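PDB 2WAM: PAC2 family protein from Mycobacterium tuberculosis, which is of unknown function and represents a duplicated gene family in Actinobacteria. Local coordinates for residues R137-T142 / Q268-V273. Numbering follows the deposited sequence.
Sequences RDSIGT and QLPLAV
Asp138 and Ser139 grip the backbone of Gln268 from its two ends. The amide of Gln268 donates to Asp138 OD1 over an N-to-OD1 distance of 3.0 Å, almost straight at 174° but arriving from above the carboxylate plane. Returning the favour, Ser139 N donates to Gln268 O at 3.0 Å, so one residue of 268-273 is used as both donor and acceptor. With CG of Asp138 placed between its own backbone N and carbonyl carbon (chi1 75°), the carboxylate can serve both segments. Its OD1 faces Gln268, while OD2 turns back into the type I turn from Asp138 to Gly141. There Asp138 OD2 takes Ile140 N at 3.1 Å, an Asx turn, and Thr142 N at 2.8 Å, the two donors coming from opposite faces of the carboxylate.

Around this polar centre the other side chains make lighter contacts. Ser139 OG lies over a face of the Pro270 ring, toward its CD-CG side, 3.4 Å from CD. The extended Gln268 chain crosses Ile140 at about a right angle, its amide group resting on the CG2 methyl, with OE1 3.8 Å from that carbon. Leu269 points its CB away from the turn, and its side chain packs on Leu89 of helix 81-92 and Ala262 of helix 251-265.

The contact thus pins the hairpin turn between sheet strands 131-137 and 143-148 to the linker leading into helix 272-289. Three backbone amides converge on the buried carboxylate of Asp138, which probably favours its ionised form and couples the shape of the turn to the position of the linker.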
ATOM      1  N   ARG A 137      -0.010  35.779  -0.104  1.00 33.13           N
ATOM      2  CA  ARG A 137       0.382  36.923   0.708  1.00 30.72           C
ATOM      3  C   ARG A 137      -0.537  38.087   0.403  1.00 32.92           C
ATOM      4  O   ARG A 137      -0.831  38.362  -0.758  1.00 38.03           O
ATOM      5  CB  ARG A 137       1.834  37.327   0.456  1.00 29.59           C
ATOM      6  CG  ARG A 137       2.800  36.164   0.388  1.00 33.27           C
ATOM      7  CD  ARG A 137       4.206  36.645   0.127  1.00 40.06           C
ATOM      8  NE  ARG A 137       4.893  36.924   1.380  1.00 56.09           N
ATOM      9  CZ  ARG A 137       5.787  37.889   1.538  1.00 64.61           C
ATOM     10  NH1 ARG A 137       6.091  38.688   0.521  1.00 73.30           N
ATOM     11  NH2 ARG A 137       6.362  38.062   2.718  1.00 58.08           N
ATOM     12  N   ASP A 138      -0.998  38.766   1.448  1.00 33.60           N
ATOM     13  CA  ASP A 138      -1.866  39.923   1.273  1.00 36.34           C
ATOM     14  C   ASP A 138      -1.068  41.166   0.866  1.00 33.66           C
ATOM     15  O   ASP A 138       0.142  41.094   0.654  1.00 26.74           O
ATOM     16  CB  ASP A 138      -2.694  40.182   2.534  1.00 34.09           C
ATOM     17  CG  ASP A 138      -1.883  40.791   3.656  1.00 39.07           C
ATOM     18  OD1 ASP A 138      -2.485  41.058   4.718  1.00 28.85           O
ATOM     19  OD2 ASP A 138      -0.657  41.003   3.481  1.00 41.78           O
ATOM     20  N   SER A 139      -1.745  42.304   0.773  1.00 28.76           N
ATOM     21  CA  SER A 139      -1.144  43.475   0.146  1.00 29.61           C
ATOM     22  C   SER A 139       0.061  44.045   0.898  1.00 35.05           C
ATOM     23  O   SER A 139       0.790  44.871   0.352  1.00 41.57           O
ATOM     24  CB  SER A 139      -2.190  44.550  -0.115  1.00 27.05           C
ATOM     25  OG  SER A 139      -3.217  44.065  -0.964  1.00 36.14           O
ATOM     26  N   ILE A 140       0.283  43.594   2.132  1.00 28.99           N
ATOM     27  CA  ILE A 140       1.465  44.001   2.892  1.00 27.54           C
ATOM     28  C   ILE A 140       2.392  42.826   3.195  1.00 33.93           C
ATOM     29  O   ILE A 140       3.315  42.937   4.007  1.00 38.74           O
ATOM     30  CB  ILE A 140       1.093  44.694   4.227  1.00 34.23           C
ATOM     31  CG1 ILE A 140       0.412  43.713   5.180  1.00 30.00           C
ATOM     32  CG2 ILE A 140       0.202  45.909   3.980  1.00 23.78           C
ATOM     33  CD1 ILE A 140       0.144  44.308   6.523  1.00 29.39           C
ATOM     34  N   GLY A 141       2.126  41.686   2.569  1.00 36.91           N
ATOM     35  CA  GLY A 141       3.012  40.539   2.689  1.00 35.85           C
ATOM     36  C   GLY A 141       2.730  39.555   3.816  1.00 37.71           C
ATOM     37  O   GLY A 141       3.523  38.649   4.048  1.00 33.71           O
ATOM     38  N   THR A 142       1.623  39.725   4.534  1.00 38.84           N
ATOM     39  CA  THR A 142       1.228  38.729   5.525  1.00 29.23           C
ATOM     40  C   THR A 142       0.816  37.434   4.836  1.00 32.14           C
ATOM     41  O   THR A 142      -0.112  37.440   4.011  1.00 30.35           O
ATOM     42  CB  THR A 142       0.015  39.170   6.317  1.00 28.24           C
ATOM     43  OG1 THR A 142       0.185  40.516   6.766  1.00 37.90           O
ATOM     44  CG2 THR A 142      -0.170  38.247   7.492  1.00 27.36           C
ATOM     45  N   GLN A 268      -5.169  42.368   4.455  1.00 35.19           N
ATOM     46  CA  GLN A 268      -5.441  43.428   3.511  1.00 39.08           C
ATOM     47  C   GLN A 268      -5.626  42.784   2.147  1.00 39.52           C
ATOM     48  O   GLN A 268      -4.675  42.290   1.543  1.00 36.55           O
ATOM     49  CB  GLN A 268      -4.318  44.466   3.514  1.00 40.64           C
ATOM     50  CG  GLN A 268      -4.156  45.144   4.854  1.00 51.57           C
ATOM     51  CD  GLN A 268      -3.481  46.499   4.762  1.00 64.15           C
ATOM     52  OE1 GLN A 268      -3.395  47.101   3.689  1.00 64.88           O
ATOM     53  NE2 GLN A 268      -3.004  46.991   5.897  1.00 66.51           N
ATOM     54  N   LEU A 269      -6.868  42.777   1.675  1.00 36.40           N
ATOM     55  CA  LEU A 269      -7.197  42.101   0.433  1.00 33.42           C
ATOM     56  C   LEU A 269      -7.575  43.114  -0.648  1.00 40.36           C
ATOM     57  O   LEU A 269      -8.452  43.948  -0.429  1.00 44.40           O
ATOM     58  CB  LEU A 269      -8.317  41.086   0.681  1.00 30.07           C
ATOM     59  CG  LEU A 269      -8.042  40.014   1.756  1.00 28.17           C
ATOM     60  CD1 LEU A 269      -9.250  39.103   2.011  1.00 23.51           C
ATOM     61  CD2 LEU A 269      -6.824  39.185   1.379  1.00 20.69           C
ATOM     62  N   PRO A 270      -6.884  43.063  -1.807  1.00 38.00           N
ATOM     63  CA  PRO A 270      -7.143  44.013  -2.901  1.00 32.14           C
ATOM     64  C   PRO A 270      -8.391  43.626  -3.674  1.00 35.34           C
ATOM     65  O   PRO A 270      -8.324  42.774  -4.552  1.00 42.51           O
ATOM     66  CB  PRO A 270      -5.909  43.871  -3.798  1.00 31.10           C
ATOM     67  CG  PRO A 270      -5.398  42.492  -3.530  1.00 33.60           C
ATOM     68  CD  PRO A 270      -5.769  42.145  -2.114  1.00 30.23           C
ATOM     69  N   LEU A 271      -9.507  44.277  -3.372  1.00 37.55           N
ATOM     70  CA  LEU A 271     -10.805  43.840  -3.868  1.00 34.58           C
ATOM     71  C   LEU A 271     -11.339  44.683  -5.008  1.00 30.05           C
ATOM     72  O   LEU A 271     -12.429  44.414  -5.504  1.00 32.56           O
ATOM     73  CB  LEU A 271     -11.827  43.814  -2.722  1.00 31.04           C
ATOM     74  CG  LEU A 271     -11.514  42.845  -1.579  1.00 27.92           C
ATOM     75  CD1 LEU A 271     -12.722  42.679  -0.684  1.00 25.57           C
ATOM     76  CD2 LEU A 271     -11.053  41.498  -2.129  1.00 27.52           C
ATOM     77  N   ALA A 272     -10.571  45.688  -5.428  1.00 29.07           N
ATOM     78  CA  ALA A 272     -11.037  46.667  -6.417  1.00 33.06           C
ATOM     79  C   ALA A 272     -11.647  46.052  -7.682  1.00 36.75           C
ATOM     80  O   ALA A 272     -12.748  46.417  -8.086  1.00 34.37           O
ATOM     81  CB  ALA A 272      -9.914  47.644  -6.785  1.00 40.71           C
ATOM     82  N   VAL A 273     -10.930  45.122  -8.301  1.00 29.26           N
ATOM     83  CA  VAL A 273     -11.376  44.536  -9.556  1.00 33.39           C
ATOM     84  C   VAL A 273     -12.665  43.714  -9.371  1.00 32.20           C
ATOM     85  O   VAL A 273     -13.540  43.680 -10.233  1.00 32.82           O
ATOM     86  CB  VAL A 273     -10.236  43.700 -10.199  1.00 35.33           C
ATOM     87  CG1 VAL A 273     -10.740  42.912 -11.401  1.00 26.27           C
ATOM     88  CG2 VAL A 273      -9.079  44.620 -10.589  1.00 30.45           C
TER